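Local coordinates for protein carboxyvinyl-carboxyphosphonate phosphorylmutase (Bacillus anthracis, PDB 4IQD) that belongs to the phosphoenolpyruvate phosphomutase family of TIM-barrel proteins, and binds pyruvic acid at several sites, at residues A119-K131 and K138-I150. Sequence-based numbering, arbitrary orientation.
Sequences AAVQIEDQQLPKK and KKLVTTEELVQKI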
loop_
_atom_site.group_PDB
_atom_site.type_symbol
_atom_site.label_atom_id
_atom_site.label_comp_id
_atom_site.label_asym_id
_atom_site.label_seq_id
_atom_site.Cartn_x
_atom_site.Cartn_y
_atom_site.Cartn_z
ATOM N N ALA A 119 11.385 16.156 1.800
ATOM C CA ALA A 119 12.712 16.722 2.018
ATOM C C ALA A 119 13.497 16.939 0.724
ATOM O O ALA A 119 14.264 17.892 0.619
ATOM C CB ALA A 119 13.506 15.849 2.974
ATOM N N ALA A 120 13.303 16.053 -0.251
ATOM C CA ALA A 120 14.057 16.101 -1.505
ATOM C C ALA A 120 13.291 15.466 -2.660
ATOM O O ALA A 120 12.424 14.623 -2.450
ATOM C CB ALA A 120 15.401 15.413 -1.338
ATOM N N VAL A 121 13.620 15.874 -3.883
ATOM C CA VAL A 121 12.995 15.306 -5.073
ATOM C C VAL A 121 14.027 14.911 -6.117
ATOM O O VAL A 121 15.070 15.552 -6.252
ATOM C CB VAL A 121 11.991 16.281 -5.720
ATOM C CG1 VAL A 121 10.742 16.416 -4.856
ATOM C CG2 VAL A 121 12.640 17.639 -5.973
ATOM N N GLN A 122 13.720 13.847 -6.853
ATOM C CA GLN A 122 14.582 13.370 -7.923
ATOM C C GLN A 122 13.930 13.605 -9.270
ATOM O O GLN A 122 12.859 13.075 -9.551
ATOM C CB GLN A 122 14.873 11.884 -7.760
ATOM C CG GLN A 122 15.489 11.252 -8.993
ATOM C CD GLN A 122 15.326 9.747 -9.019
ATOM O OE1 GLN A 122 15.631 9.060 -8.046
ATOM N NE2 GLN A 122 14.836 9.226 -10.137
ATOM N N ILE A 123 14.591 14.399 -10.102
ATOM C CA ILE A 123 14.083 14.718 -11.426
ATOM C C ILE A 123 15.089 14.239 -12.470
ATOM O O ILE A 123 16.295 14.270 -12.234
ATOM C CB ILE A 123 13.809 16.233 -11.564
ATOM C CG1 ILE A 123 13.080 16.548 -12.869
ATOM C CG2 ILE A 123 15.094 17.036 -11.462
ATOM C CD1 ILE A 123 12.837 18.024 -13.063
ATOM N N GLU A 124 14.589 13.779 -13.613
ATOM C CA GLU A 124 15.440 13.141 -14.614
ATOM C C GLU A 124 15.379 13.809 -15.984
ATOM O O GLU A 124 14.430 14.528 -16.296
ATOM C CB GLU A 124 15.080 11.660 -14.742
ATOM C CG GLU A 124 13.698 11.396 -15.309
ATOM C CD GLU A 124 13.251 9.960 -15.101
ATOM O OE1 GLU A 124 12.491 9.439 -15.944
ATOM O OE2 GLU A 124 13.656 9.350 -14.089
ATOM N N ASP A 125 16.403 13.556 -16.797
ATOM C CA ASP A 125 16.486 14.131 -18.138
ATOM C C ASP A 125 15.910 13.222 -19.220
ATOM O O ASP A 125 16.062 13.492 -20.408
ATOM C CB ASP A 125 17.925 14.535 -18.489
ATOM C CG ASP A 125 18.915 13.382 -18.382
ATOM O OD1 ASP A 125 18.501 12.239 -18.105
ATOM O OD2 ASP A 125 20.123 13.630 -18.588
ATOM N N GLN A 126 15.252 12.146 -18.806
ATOM C CA GLN A 126 14.544 11.293 -19.747
ATOM C C GLN A 126 13.463 12.112 -20.423
ATOM O O GLN A 126 12.944 13.063 -19.842
ATOM C CB GLN A 126 13.923 10.096 -19.030
ATOM C CG GLN A 126 14.840 8.892 -18.912
ATOM C CD GLN A 126 14.628 7.889 -20.028
ATOM O OE1 GLN A 126 13.693 8.014 -20.821
ATOM N NE2 GLN A 126 15.492 6.883 -20.094
ATOM N N GLN A 127 13.134 11.757 -21.656
ATOM C CA GLN A 127 12.120 12.490 -22.395
ATOM C C GLN A 127 10.803 11.735 -22.317
ATOM O O GLN A 127 10.711 10.585 -22.739
ATOM C CB GLN A 127 12.558 12.696 -23.845
ATOM C CG GLN A 127 11.876 13.860 -24.541
ATOM C CD GLN A 127 10.662 13.433 -25.329
ATOM O OE1 GLN A 127 10.781 12.947 -26.454
ATOM N NE2 GLN A 127 9.482 13.608 -24.745
ATOM N N LEU A 128 9.791 12.389 -21.757
ATOM C CA LEU A 128 8.503 11.753 -21.512
ATOM C C LEU A 128 7.338 12.653 -21.905
ATOM O O LEU A 128 7.430 13.875 -21.788
ATOM C CB LEU A 128 8.387 11.347 -20.041
ATOM C CG LEU A 128 8.900 9.946 -19.717
ATOM C CD1 LEU A 128 9.516 9.900 -18.330
ATOM C CD2 LEU A 128 7.766 8.939 -19.838
ATOM N N PRO A 129 6.236 12.053 -22.384
ATOM C CA PRO A 129 6.091 10.611 -22.612
ATOM C C PRO A 129 6.767 10.192 -23.906
ATOM O O PRO A 129 7.196 11.048 -24.680
ATOM C CB PRO A 129 4.580 10.435 -22.737
ATOM C CG PRO A 129 4.114 11.728 -23.294
ATOM C CD PRO A 129 4.987 12.779 -22.671
ATOM N N LYS A 130 6.859 8.888 -24.135
ATOM C CA LYS A 130 7.503 8.373 -25.331
ATOM C C LYS A 130 6.557 8.451 -26.519
ATOM O O LYS A 130 5.340 8.352 -26.362
ATOM C CB LYS A 130 7.931 6.926 -25.116
ATOM C CG LYS A 130 8.463 6.640 -23.724
ATOM C CD LYS A 130 9.827 7.265 -23.508
ATOM C CE LYS A 130 10.367 6.913 -22.132
ATOM N NZ LYS A 130 10.380 5.442 -21.898
ATOM N N LYS A 131 7.127 8.630 -27.708
ATOM C CA LYS A 131 6.347 8.650 -28.937
ATOM C C LYS A 131 5.619 7.327 -29.112
ATOM O O LYS A 131 6.158 6.264 -28.801
ATOM C CB LYS A 131 7.243 8.923 -30.150
ATOM C CG LYS A 131 6.501 8.947 -31.483
ATOM C CD LYS A 131 7.457 9.066 -32.665
ATOM C CE LYS A 131 7.428 10.456 -33.295
ATOM N NZ LYS A 131 7.961 11.519 -32.398
ATOM N N LYS A 138 14.526 5.639 -25.375
ATOM C CA LYS A 138 15.669 5.856 -24.505
ATOM C C LYS A 138 16.203 7.267 -24.686
ATOM O O LYS A 138 17.211 7.638 -24.091
ATOM C CB LYS A 138 16.768 4.847 -24.828
ATOM C CG LYS A 138 17.104 4.784 -26.310
ATOM C CD LYS A 138 18.295 3.885 -26.587
ATOM C CE LYS A 138 18.629 3.871 -28.071
ATOM N NZ LYS A 138 19.875 3.108 -28.364
ATOM N N LYS A 139 15.525 8.053 -25.513
ATOM C CA LYS A 139 15.992 9.396 -25.812
ATOM C C LYS A 139 15.842 10.309 -24.604
ATOM O O LYS A 139 15.012 10.069 -23.729
ATOM C CB LYS A 139 15.243 9.980 -27.005
ATOM C CG LYS A 139 13.870 10.509 -26.669
ATOM C CD LYS A 139 13.537 11.713 -27.529
ATOM C CE LYS A 139 13.516 11.353 -29.005
ATOM N NZ LYS A 139 13.158 12.524 -29.857
ATOM N N LEU A 140 16.656 11.358 -24.566
ATOM C CA LEU A 140 16.651 12.297 -23.453
ATOM C C LEU A 140 16.306 13.686 -23.950
ATOM O O LEU A 140 16.389 13.963 -25.145
ATOM C CB LEU A 140 18.027 12.341 -22.799
ATOM C CG LEU A 140 18.648 11.000 -22.422
ATOM C CD1 LEU A 140 20.071 11.213 -21.964
ATOM C CD2 LEU A 140 17.830 10.314 -21.339
ATOM N N VAL A 141 15.924 14.561 -23.028
ATOM C CA VAL A 141 15.695 15.954 -23.366
ATOM C C VAL A 141 17.040 16.647 -23.450
ATOM O O VAL A 141 18.055 16.095 -23.025
ATOM C CB VAL A 141 14.850 16.669 -22.305
ATOM C CG1 VAL A 141 13.513 15.972 -22.130
ATOM C CG2 VAL A 141 15.604 16.744 -20.983
ATOM N N THR A 142 17.050 17.854 -23.999
ATOM C CA THR A 142 18.282 18.616 -24.080
ATOM C C THR A 142 18.741 18.961 -22.678
ATOM O O THR A 142 17.952 18.946 -21.732
ATOM C CB THR A 142 18.098 19.912 -24.869
ATOM O OG1 THR A 142 17.082 20.708 -24.248
ATOM C CG2 THR A 142 17.696 19.609 -26.295
ATOM N N THR A 143 20.025 19.259 -22.548
ATOM C CA THR A 143 20.585 19.645 -21.266
ATOM C C THR A 143 19.863 20.871 -20.721
ATOM O O THR A 143 19.525 20.920 -19.542
ATOM C CB THR A 143 22.087 19.930 -21.383
ATOM O OG1 THR A 143 22.745 18.785 -21.937
ATOM C CG2 THR A 143 22.677 20.233 -20.019
ATOM N N GLU A 144 19.616 21.843 -21.593
ATOM C CA GLU A 144 18.913 23.069 -21.223
ATOM C C GLU A 144 17.520 22.765 -20.704
ATOM O O GLU A 144 17.027 23.417 -19.782
ATOM C CB GLU A 144 18.800 24.003 -22.428
ATOM C CG GLU A 144 17.824 25.153 -22.226
ATOM C CD GLU A 144 17.554 25.925 -23.501
ATOM O OE1 GLU A 144 17.049 25.317 -24.470
ATOM O OE2 GLU A 144 17.849 27.138 -23.534
ATOM N N GLU A 145 16.892 21.764 -21.306
ATOM C CA GLU A 145 15.528 21.402 -20.968
ATOM C C GLU A 145 15.391 21.042 -19.491
ATOM O O GLU A 145 14.441 21.461 -18.835
ATOM C CB GLU A 145 15.059 20.253 -21.858
ATOM C CG GLU A 145 13.644 20.412 -22.384
ATOM C CD GLU A 145 13.366 19.526 -23.586
ATOM O OE1 GLU A 145 14.236 19.447 -24.486
ATOM O OE2 GLU A 145 12.281 18.906 -23.627
ATOM N N LEU A 146 16.346 20.281 -18.963
ATOM C CA LEU A 146 16.336 19.957 -17.539
ATOM C C LEU A 146 16.826 21.138 -16.715
ATOM O O LEU A 146 16.342 21.377 -15.610
ATOM C CB LEU A 146 17.183 18.720 -17.228
ATOM C CG LEU A 146 17.043 18.276 -15.766
ATOM C CD1 LEU A 146 15.580 18.032 -15.428
ATOM C CD2 LEU A 146 17.869 17.048 -15.441
ATOM N N VAL A 147 17.791 21.869 -17.263
ATOM C CA VAL A 147 18.363 23.030 -16.597
ATOM C C VAL A 147 17.278 24.018 -16.197
ATOM O O VAL A 147 17.241 24.488 -15.062
ATOM C CB VAL A 147 19.407 23.728 -17.496
ATOM C CG1 VAL A 147 19.566 25.198 -17.121
ATOM C CG2 VAL A 147 20.742 23.000 -17.416
ATOM N N GLN A 148 16.384 24.313 -17.131
ATOM C CA GLN A 148 15.281 25.221 -16.862
ATOM C C GLN A 148 14.346 24.669 -15.791
ATOM O O GLN A 148 13.884 25.405 -14.920
ATOM C CB GLN A 148 14.512 25.501 -18.144
ATOM C CG GLN A 148 15.323 26.256 -19.169
ATOM C CD GLN A 148 14.598 26.389 -20.482
ATOM O OE1 GLN A 148 13.828 25.511 -20.869
ATOM N NE2 GLN A 148 14.831 27.495 -21.176
ATOM N N LYS A 149 14.075 23.370 -15.854
ATOM C CA LYS A 149 13.226 22.722 -14.865
ATOM C C LYS A 149 13.818 22.816 -13.462
ATOM O O LYS A 149 13.100 23.046 -12.492
ATOM C CB LYS A 149 12.979 21.261 -15.232
ATOM C CG LYS A 149 12.008 21.074 -16.379
ATOM C CD LYS A 149 11.594 19.622 -16.521
ATOM C CE LYS A 149 10.390 19.486 -17.436
ATOM N NZ LYS A 149 9.876 18.091 -17.493
ATOM N N ILE A 150 15.131 22.634 -13.360
ATOM C CA ILE A 150 15.817 22.733 -12.081
ATOM C C ILE A 150 15.728 24.159 -11.553
ATOM O O ILE A 150 15.464 24.381 -10.371
ATOM C CB ILE A 150 17.286 22.293 -12.205
ATOM C CG1 ILE A 150 17.356 20.805 -12.560
ATOM C CG2 ILE A 150 18.042 22.565 -10.922
ATOM C CD1 ILE A 150 18.752 20.294 -12.826
#
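Q126 and L140 face each other in a single beta bridge, CA atoms 4.4 Å apart, where the chain leaving strand 120-124 meets the chain about to enter helix 143-156. Two backbone bonds flank this pair. V141 N gives a nearly straight bond (163°) to D125 O at 2.8 Å, while the bond from Q127 N to K139 O is longer, 3.3 Å, its donor tilted from the carbonyl plane. Beyond the bridge the first turns of the helix, residues 143-150, run back along strand 120-124 at 156°, the axes of these two pieces 9.7 Å apart at their closest. In this beta-alpha-beta unit of the TIM barrel, strand 120-124 is followed by a loop, the helix and parallel strand 161-166; the bridge ties the two ends of that loop together. The helix starts in a capping box: E145 N donates to T142 OG1, and E145 OE1 accepts from both T142 N and T142 OG1. Between strand and helix, the I123 and L146 side chains point opposite ways and overlap alongside, CD1 to CD1 at 3.6 Å. With CG1 anti to the backbone N (chi1 -171°) and the chain extended, I123 CD1 also reaches the CB of K149, whose amine goes on to bond T98 O and G101 O. The other methyl of L146, CD2, lies against D125 CB. D125 turns its carboxylate past the leucine methyls of L140; it is buried, D167 N donates to OD1, and the hydroxyls of T166 and Y184 bond to OD2. L140 CD2 meanwhile packs on Q126 CA at 3.8 Å. On the more exposed loop, the Q127 and K139 chains run alongside in the same direction, with Q127 OE1 3.2 Å from K139 CD, and V141 CG1 comes across to touch Q127 CG at 3.6 Å.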